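Local coordinates for hypothetical protein (Pseudomonas aeruginosa, PDB 2H9F) that probably isomerises methylaconitate, as a member of the PrpF family of methylaconitate isomerases, at residues G196-D201 / A329-T334; P205-F210 / F250-V255; V224-I229 / F281-R286. One frame throughout, in Å; residues are numbered along the deposited sequence.

Contact 1 of 3, residues G196-D201 / A329-T334; sequences GNLVDD and AAIPGT
I331 meets L198 through CG2, the branch anti to its backbone N, with the methyl 3.7 Å from L198 CD2; the two side chains slant over each other. Both also touch F193 and W370, so the leucine leans into an apolar patch larger than these two segments, and I331 is buried there. At P332 the backbone does the touching. Its CB turns away, and its carbonyl O lies 3.1 Å from L198 CD1, a tight approach for a methyl and an oxygen. L198 reaches both residues because CG stands anti to the carbonyl carbon (chi1 -65°) and the fork opens over the second segment, one methyl going to I331 and the other to the backbone after it. From I331 to T334 the chain makes a type II beta turn with proline and glycine in its two central places, a classic pairing for that turn. A weak bond of 3.4 Å from T334 N to I331 O closes it. The turn is the corner between helices 319-330 and 335-339, and the loop leading into strand 200-204 packs on it. G333, in the positive-phi place (112°), brings CA to 4.0 Å from L198 CD1, while its carbonyl O is 3.2 Å from V199 CG2. Its N is bonded to N337 OD1, which ties the turn to the next helix. T334 then takes the N-cap of that helix: OG1 bonds to N337 N and, on the preceding side, to A328 O. Its other branch, CG2, is turned to the leucine, 4.1 Å from L198 CD2. Behind the leucine the loop is braced by N197 ND2, which gives D200 OD1 a nearly straight bond of 2.9 Å from above the carboxylate plane; R260 makes a salt bridge with the same oxygen.

Contact 2 of 3, residues P205-F210 / F250-V255; sequences PGVGTF and FERIRV
V207 and R252 carry the outer half of this contact. The valine points its CG2 branch, anti to its own carbonyl carbon, at the rim of the guanidinium group, close to the plane of that group and 3.6 Å from R252 NE. The arginine, bent at chi2 and chi3, slants across the valine, and the same methyl also lies 4.1 Å from R252 CB. Farther out, R252 NH2 comes to 3.5 Å from P205 O, but the angle is too poor for a hydrogen bond, and the outer end of the arginine simply lies against the loop.

The inner half is apolar. F210 points toward the helix, and its CE2 comes within 4.2 Å of I253 CD1, the tip of the isoleucine. The phenyl ring is also met from its own segment: V207 CG1 sits in plane at its edge, and G208 C lies over one face, 4.0 Å above the plane and displaced toward the rim. V207 thus serves both halves, one methyl against the ring and the other against the arginine.

On another side of the helix R254 grips E251 side-on, with NE 2.9 Å from OE1 of E251 and NH2 bonded to OE2. R273 O and P277 O hold the same guanidinium, tying it to the chain that leads into strand 278-283.

The arrangement is a beta hairpin, strands 200-204 and 208-216, packed by its turn end on helix 244-260, with V207 and G208 opposite V204 in a classic beta bulge.

Contact 3 of 3, residues V224-I229 / F281-R286; sequences VNAEEI and FVAPPR
A226 is the small bump here. Its CB sits over V282 O, 3.3 Å away, and is flanked by two residues of the other strand: it lies at the edge of the F281 ring, near the ring plane and 3.8 Å from CD2 of F281, and against A283 CB at 4.0 Å. The ring stands up beside it because F281 carries CG between its backbone N and carbonyl carbon (chi1 50°). I229 brings its CD1 in next to the ring, 3.9 Å from F281 CB, the two side chains crossing at about a right angle. V224 closes the base, with CG2 3.9 Å from the same F281 CB. V224 CG2 and I229 CD1 thus both rest on the F281 methylene, from neighbouring directions, while the alanine lies at the ring edge.

The opposite face of the sheet carries N225 and V282, where the valine's CG2 rests 3.7 Å from N225 OD1. Between the faces runs parallel pairing: V282 straddles N225, its N bonded to V224 O at 2.9 Å and its O taking A226 N at 2.8 Å. That carbonyl has a second partner, a water that donates to it and accepts from E227 N, so the water links E227, the residue after A226, to the same carbonyl. V224 O also receives a CA-H...O contact from F281.

The pair lies inside a sheet, with strand 208-216 beyond V224 and strand 303-309 beyond 281-283. On the side of F281, the ring meets Y231, and helix 244-260 lies over it; on the side of V282, L335 and A339 of helix 335-339 pack against N225 and V282.

Following the chain from the N terminus, 196-201 opens contact 1, which closes only at 329-334, after a loop that contains both other contacts. The hairpin 200-204/208-216 supplies the first segment of contact 2, and strand 220-225 the first of contact 3. Helix 244-260 closes contact 2, then strand 278-283 closes contact 3, so these two loops cross. Contacts 1 and 2 touch at D201 and T209, on neighbouring strands; contacts 2 and 3 touch where E228 lies by T209 and F210, and where F250 meets F281 and I229. Contact 1 ties the approach to strand 200-204 to an interhelical turn, contact 2 the hairpin to a helix, and contact 3 strand to strand.

Contact 1 of 3, residues G196-D201 / A329-T334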
loop_
_atom_site.group_PDB
_atom_site.type_symbol
_atom_site.label_atom_id
_atom_site.label_comp_id
_atom_site.label_asym_id
_atom_site.label_seq_id
_atom_site.Cartn_x
_atom_site.Cartn_y
_atom_site.Cartn_z
ATOM N N GLY A 196 39.844 20.350 -4.104
ATOM C CA GLY A 196 41.162 19.895 -3.680
ATOM C C GLY A 196 41.506 20.223 -2.235
ATOM O O GLY A 196 42.606 19.940 -1.792
ATOM N N ASN A 197 40.576 20.802 -1.482
ATOM C CA ASN A 197 40.849 21.164 -0.090
ATOM C C ASN A 197 39.806 20.612 0.819
ATOM O O ASN A 197 38.641 20.524 0.423
ATOM C CB ASN A 197 40.858 22.682 0.071
ATOM C CG ASN A 197 41.853 23.336 -0.827
ATOM O OD1 ASN A 197 43.006 22.912 -0.895
ATOM N ND2 ASN A 197 41.423 24.384 -1.521
ATOM N N LEU A 198 40.221 20.279 2.044
ATOM C CA LEU A 198 39.327 19.763 3.067
ATOM C C LEU A 198 38.445 20.840 3.622
ATOM O O LEU A 198 37.334 20.562 4.081
ATOM C CB LEU A 198 40.141 19.164 4.211
ATOM C CG LEU A 198 40.979 17.919 3.875
ATOM C CD1 LEU A 198 41.711 17.453 5.132
ATOM C CD2 LEU A 198 40.125 16.793 3.286
ATOM N N VAL A 199 38.967 22.062 3.623
ATOM C CA VAL A 199 38.220 23.250 4.033
ATOM C C VAL A 199 38.609 24.398 3.132
ATOM O O VAL A 199 39.782 24.553 2.806
ATOM C CB VAL A 199 38.508 23.621 5.498
ATOM C CG1 VAL A 199 37.637 24.763 5.929
ATOM C CG2 VAL A 199 38.290 22.413 6.386
ATOM N N ASP A 200 37.619 25.180 2.718
ATOM C CA ASP A 200 37.821 26.322 1.821
ATOM C C ASP A 200 37.238 27.579 2.456
ATOM O O ASP A 200 36.464 27.511 3.441
ATOM C CB ASP A 200 37.099 26.081 0.488
ATOM C CG ASP A 200 37.806 25.050 -0.421
ATOM O OD1 ASP A 200 38.791 25.414 -1.124
ATOM O OD2 ASP A 200 37.316 23.889 -0.476
ATOM N N ASP A 201 37.621 28.732 1.924
ATOM C CA ASP A 201 36.959 29.985 2.298
ATOM C C ASP A 201 35.912 30.239 1.238
ATOM O O ASP A 201 36.247 30.487 0.098
ATOM C CB ASP A 201 37.964 31.115 2.409
ATOM C CG ASP A 201 38.894 30.926 3.599
ATOM O OD1 ASP A 201 38.373 30.702 4.718
ATOM O OD2 ASP A 201 40.133 30.977 3.421
ATOM N N ALA A 329 33.274 13.023 8.386
ATOM C CA ALA A 329 33.728 12.851 9.740
ATOM C C ALA A 329 35.009 12.020 9.786
ATOM O O ALA A 329 35.920 12.300 10.573
ATOM C CB ALA A 329 32.644 12.225 10.619
ATOM N N ALA A 330 35.092 11.014 8.924
ATOM C CA ALA A 330 36.218 10.083 8.927
ATOM C C ALA A 330 37.519 10.699 8.377
ATOM O O ALA A 330 38.614 10.180 8.638
ATOM C CB ALA A 330 35.854 8.832 8.161
ATOM N N ILE A 331 37.401 11.794 7.620
ATOM C CA ILE A 331 38.541 12.379 6.927
ATOM C C ILE A 331 39.042 13.527 7.800
ATOM O O ILE A 331 38.386 14.554 7.945
ATOM C CB ILE A 331 38.231 12.808 5.470
ATOM C CG1 ILE A 331 37.983 11.575 4.596
ATOM C CG2 ILE A 331 39.428 13.548 4.812
ATOM C CD1 ILE A 331 37.374 11.861 3.269
ATOM N N PRO A 332 40.202 13.332 8.428
ATOM C CA PRO A 332 40.629 14.316 9.398
ATOM C C PRO A 332 40.905 15.663 8.785
ATOM O O PRO A 332 41.582 15.761 7.766
ATOM C CB PRO A 332 41.897 13.704 9.991
ATOM C CG PRO A 332 42.307 12.698 9.082
ATOM C CD PRO A 332 41.161 12.222 8.323
ATOM N N GLY A 333 40.366 16.703 9.396
ATOM C CA GLY A 333 40.583 18.071 8.918
ATOM C C GLY A 333 39.344 18.730 8.347
ATOM O O GLY A 333 39.308 19.950 8.217
ATOM N N THR A 334 38.334 17.940 7.970
ATOM C CA THR A 334 37.088 18.519 7.473
ATOM C C THR A 334 36.373 19.182 8.630
ATOM O O THR A 334 36.646 18.903 9.811
ATOM C CB THR A 334 36.129 17.480 6.816
ATOM O OG1 THR A 334 35.602 16.625 7.825
ATOM C CG2 THR A 334 36.828 16.676 5.749
#

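Contact 2 of 3, residues P205-F210 / F250-V255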
loop_
_atom_site.group_PDB
_atom_site.type_symbol
_atom_site.label_atom_id
_atom_site.label_comp_id
_atom_site.label_asym_id
_atom_site.label_seq_id
_atom_site.Cartn_x
_atom_site.Cartn_y
_atom_site.Cartn_z
ATOM N N PRO A 205 28.399 36.192 -1.856
ATOM C CA PRO A 205 28.129 37.599 -2.154
ATOM C C PRO A 205 26.993 38.202 -1.332
ATOM O O PRO A 205 25.877 37.655 -1.298
ATOM C CB PRO A 205 27.770 37.569 -3.641
ATOM C CG PRO A 205 28.594 36.454 -4.180
ATOM C CD PRO A 205 28.568 35.406 -3.099
ATOM N N GLY A 206 27.308 39.307 -0.654
ATOM C CA GLY A 206 26.358 39.984 0.222
ATOM C C GLY A 206 26.024 39.283 1.529
ATOM O O GLY A 206 25.315 39.852 2.357
ATOM N N VAL A 207 26.510 38.055 1.732
ATOM C CA VAL A 207 26.221 37.307 2.963
ATOM C C VAL A 207 27.455 37.200 3.851
ATOM O O VAL A 207 27.382 37.450 5.059
ATOM C CB VAL A 207 25.667 35.895 2.670
ATOM C CG1 VAL A 207 25.250 35.209 3.981
ATOM C CG2 VAL A 207 24.492 35.970 1.692
ATOM N N GLY A 208 28.581 36.821 3.261
ATOM C CA GLY A 208 29.830 36.651 4.019
ATOM C C GLY A 208 30.834 35.709 3.376
ATOM O O GLY A 208 30.618 35.201 2.273
ATOM N N THR A 209 31.945 35.500 4.066
ATOM C CA THR A 209 32.929 34.513 3.650
ATOM C C THR A 209 33.054 33.518 4.795
ATOM O O THR A 209 33.283 33.892 5.938
ATOM C CB THR A 209 34.264 35.156 3.265
ATOM O OG1 THR A 209 34.057 35.943 2.094
ATOM C CG2 THR A 209 35.315 34.103 2.960
ATOM N N PHE A 210 32.845 32.248 4.490
ATOM C CA PHE A 210 32.658 31.248 5.523
ATOM C C PHE A 210 33.566 30.061 5.289
ATOM O O PHE A 210 33.793 29.691 4.166
ATOM C CB PHE A 210 31.219 30.762 5.490
ATOM C CG PHE A 210 30.203 31.838 5.757
ATOM C CD1 PHE A 210 30.256 32.590 6.917
ATOM C CD2 PHE A 210 29.190 32.100 4.845
ATOM C CE1 PHE A 210 29.313 33.589 7.163
ATOM C CE2 PHE A 210 28.245 33.102 5.089
ATOM C CZ PHE A 210 28.301 33.834 6.250
ATOM N N PHE A 250 20.270 30.757 3.189
ATOM C CA PHE A 250 20.870 29.424 3.068
ATOM C C PHE A 250 21.069 29.058 1.605
ATOM O O PHE A 250 22.089 28.463 1.225
ATOM C CB PHE A 250 19.982 28.363 3.744
ATOM C CG PHE A 250 20.256 28.179 5.176
ATOM C CD1 PHE A 250 21.473 27.677 5.605
ATOM C CD2 PHE A 250 19.274 28.462 6.134
ATOM C CE1 PHE A 250 21.720 27.499 6.989
ATOM C CE2 PHE A 250 19.515 28.282 7.488
ATOM C CZ PHE A 250 20.739 27.799 7.920
ATOM N N GLU A 251 20.085 29.420 0.778
ATOM C CA GLU A 251 20.148 29.105 -0.633
ATOM C C GLU A 251 21.311 29.835 -1.281
ATOM O O GLU A 251 21.906 29.325 -2.231
ATOM C CB GLU A 251 18.835 29.449 -1.334
ATOM C CG GLU A 251 18.837 29.278 -2.886
ATOM C CD GLU A 251 18.982 27.829 -3.367
ATOM O OE1 GLU A 251 18.981 26.915 -2.501
ATOM O OE2 GLU A 251 19.108 27.618 -4.626
ATOM N N ARG A 252 21.639 31.019 -0.778
ATOM C CA ARG A 252 22.764 31.770 -1.328
ATOM C C ARG A 252 24.083 31.075 -1.042
ATOM O O ARG A 252 24.990 31.034 -1.884
ATOM C CB ARG A 252 22.741 33.212 -0.814
ATOM C CG ARG A 252 21.861 34.067 -1.708
ATOM C CD ARG A 252 21.032 35.039 -0.957
ATOM N NE ARG A 252 21.760 36.273 -0.701
ATOM C CZ ARG A 252 21.793 37.326 -1.515
ATOM N NH1 ARG A 252 21.146 37.326 -2.688
ATOM N NH2 ARG A 252 22.501 38.389 -1.144
ATOM N N ILE A 253 24.162 30.487 0.137
ATOM C CA ILE A 253 25.343 29.721 0.524
ATOM C C ILE A 253 25.419 28.459 -0.324
ATOM O O ILE A 253 26.490 28.117 -0.870
ATOM C CB ILE A 253 25.345 29.355 2.016
ATOM C CG1 ILE A 253 25.203 30.618 2.891
ATOM C CG2 ILE A 253 26.651 28.672 2.362
ATOM C CD1 ILE A 253 25.079 30.381 4.345
ATOM N N ARG A 254 24.273 27.801 -0.484
ATOM C CA ARG A 254 24.210 26.586 -1.273
ATOM C C ARG A 254 24.667 26.890 -2.717
ATOM O O ARG A 254 25.452 26.158 -3.285
ATOM C CB ARG A 254 22.783 25.997 -1.254
ATOM C CG ARG A 254 22.695 24.519 -1.713
ATOM C CD ARG A 254 21.246 24.001 -1.840
ATOM N NE ARG A 254 20.568 24.578 -3.000
ATOM C CZ ARG A 254 20.657 24.144 -4.263
ATOM N NH1 ARG A 254 21.328 23.068 -4.602
ATOM N NH2 ARG A 254 20.007 24.786 -5.199
ATOM N N VAL A 255 24.196 27.998 -3.282
ATOM C CA VAL A 255 24.560 28.384 -4.663
ATOM C C VAL A 255 26.054 28.711 -4.808
ATOM O O VAL A 255 26.710 28.320 -5.786
ATOM C CB VAL A 255 23.663 29.584 -5.134
ATOM C CG1 VAL A 255 24.113 30.144 -6.478
ATOM C CG2 VAL A 255 22.200 29.144 -5.213
#

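Contact 3 of 3, residues V224-I229 / F281-R286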
loop_
_atom_site.group_PDB
_atom_site.type_symbol
_atom_site.label_atom_id
_atom_site.label_comp_id
_atom_site.label_asym_id
_atom_site.label_seq_id
_atom_site.Cartn_x
_atom_site.Cartn_y
_atom_site.Cartn_z
ATOM N N VAL A 224 29.029 23.824 6.527
ATOM C CA VAL A 224 29.548 25.016 7.180
ATOM C C VAL A 224 29.375 24.902 8.675
ATOM O O VAL A 224 28.635 24.076 9.104
ATOM C CB VAL A 224 28.848 26.292 6.652
ATOM C CG1 VAL A 224 29.158 26.472 5.127
ATOM C CG2 VAL A 224 27.347 26.251 6.888
ATOM N N ASN A 225 30.093 25.720 9.436
ATOM C CA ASN A 225 29.993 25.751 10.871
ATOM C C ASN A 225 28.812 26.591 11.265
ATOM O O ASN A 225 28.742 27.786 10.919
ATOM C CB ASN A 225 31.269 26.362 11.468
ATOM C CG ASN A 225 32.453 25.390 11.461
ATOM O OD1 ASN A 225 32.276 24.177 11.652
ATOM N ND2 ASN A 225 33.660 25.920 11.241
ATOM N N ALA A 226 27.909 25.975 12.012
ATOM C CA ALA A 226 26.775 26.653 12.638
ATOM C C ALA A 226 27.136 28.025 13.183
ATOM O O ALA A 226 26.493 29.033 12.848
ATOM C CB ALA A 226 26.197 25.799 13.723
ATOM N N GLU A 227 28.164 28.080 14.016
ATOM C CA GLU A 227 28.477 29.323 14.723
ATOM C C GLU A 227 28.776 30.453 13.737
ATOM O O GLU A 227 28.285 31.569 13.879
ATOM C CB GLU A 227 29.666 29.146 15.662
ATOM C CG GLU A 227 29.858 30.339 16.631
ATOM C CD GLU A 227 31.120 30.222 17.531
ATOM O OE1 GLU A 227 31.435 29.100 18.031
ATOM O OE2 GLU A 227 31.788 31.272 17.751
ATOM N N GLU A 228 29.570 30.144 12.720
ATOM C CA GLU A 228 30.003 31.171 11.812
ATOM C C GLU A 228 28.828 31.779 11.039
ATOM O O GLU A 228 28.829 32.964 10.747
ATOM C CB GLU A 228 31.074 30.643 10.859
ATOM C CG GLU A 228 31.870 31.767 10.209
ATOM C CD GLU A 228 32.978 31.301 9.281
ATOM O OE1 GLU A 228 33.229 30.068 9.185
ATOM O OE2 GLU A 228 33.601 32.199 8.663
ATOM N N ILE A 229 27.840 30.976 10.695
ATOM C CA ILE A 229 26.738 31.479 9.890
ATOM C C ILE A 229 25.576 31.932 10.757
ATOM O O ILE A 229 24.509 32.229 10.241
ATOM C CB ILE A 229 26.234 30.443 8.875
ATOM C CG1 ILE A 229 25.646 29.221 9.587
ATOM C CG2 ILE A 229 27.360 30.066 7.900
ATOM C CD1 ILE A 229 24.829 28.365 8.668
ATOM N N PHE A 281 24.807 22.494 8.200
ATOM C CA PHE A 281 25.660 23.150 9.128
ATOM C C PHE A 281 25.854 22.242 10.317
ATOM O O PHE A 281 24.928 21.531 10.711
ATOM C CB PHE A 281 25.151 24.543 9.557
ATOM C CG PHE A 281 23.709 24.602 10.005
ATOM C CD1 PHE A 281 22.675 24.595 9.088
ATOM C CD2 PHE A 281 23.383 24.779 11.370
ATOM C CE1 PHE A 281 21.338 24.713 9.513
ATOM C CE2 PHE A 281 22.057 24.874 11.796
ATOM C CZ PHE A 281 21.042 24.848 10.888
ATOM N N VAL A 282 27.071 22.311 10.854
ATOM C CA VAL A 282 27.555 21.432 11.915
ATOM C C VAL A 282 28.011 22.206 13.148
ATOM O O VAL A 282 28.372 23.392 13.080
ATOM C CB VAL A 282 28.740 20.546 11.394
ATOM C CG1 VAL A 282 28.298 19.759 10.181
ATOM C CG2 VAL A 282 29.985 21.369 11.096
ATOM N N ALA A 283 28.035 21.505 14.273
ATOM C CA ALA A 283 28.473 22.079 15.513
ATOM C C ALA A 283 28.948 20.977 16.463
ATOM O O ALA A 283 28.547 19.818 16.372
ATOM C CB ALA A 283 27.352 22.883 16.166
ATOM N N PRO A 284 29.816 21.343 17.395
ATOM C CA PRO A 284 30.118 20.402 18.461
ATOM C C PRO A 284 28.862 20.103 19.242
ATOM O O PRO A 284 27.914 20.874 19.191
ATOM C CB PRO A 284 31.109 21.132 19.339
ATOM C CG PRO A 284 31.369 22.446 18.702
ATOM C CD PRO A 284 30.525 22.628 17.512
ATOM N N PRO A 285 28.870 18.993 19.972
ATOM C CA PRO A 285 27.709 18.561 20.693
ATOM C C PRO A 285 27.248 19.492 21.795
ATOM O O PRO A 285 28.016 20.138 22.471
ATOM C CB PRO A 285 28.111 17.193 21.240
ATOM C CG PRO A 285 29.523 17.051 21.042
ATOM C CD PRO A 285 29.995 18.050 20.077
ATOM N N ARG A 286 25.947 19.498 21.976
ATOM C CA ARG A 286 25.269 20.407 22.835
ATOM C C ARG A 286 23.988 19.683 23.122
ATOM O O ARG A 286 23.409 19.066 22.236
ATOM C CB ARG A 286 24.921 21.655 22.051
ATOM C CG ARG A 286 25.347 22.946 22.669
ATOM C CD ARG A 286 25.802 23.896 21.585
ATOM N NE ARG A 286 27.134 24.422 21.896
ATOM C CZ ARG A 286 28.065 24.700 20.979
ATOM N NH1 ARG A 286 27.817 24.504 19.683
ATOM N NH2 ARG A 286 29.260 25.162 21.363
HETATM O O HOH W 1 29.415 25.637 15.031
#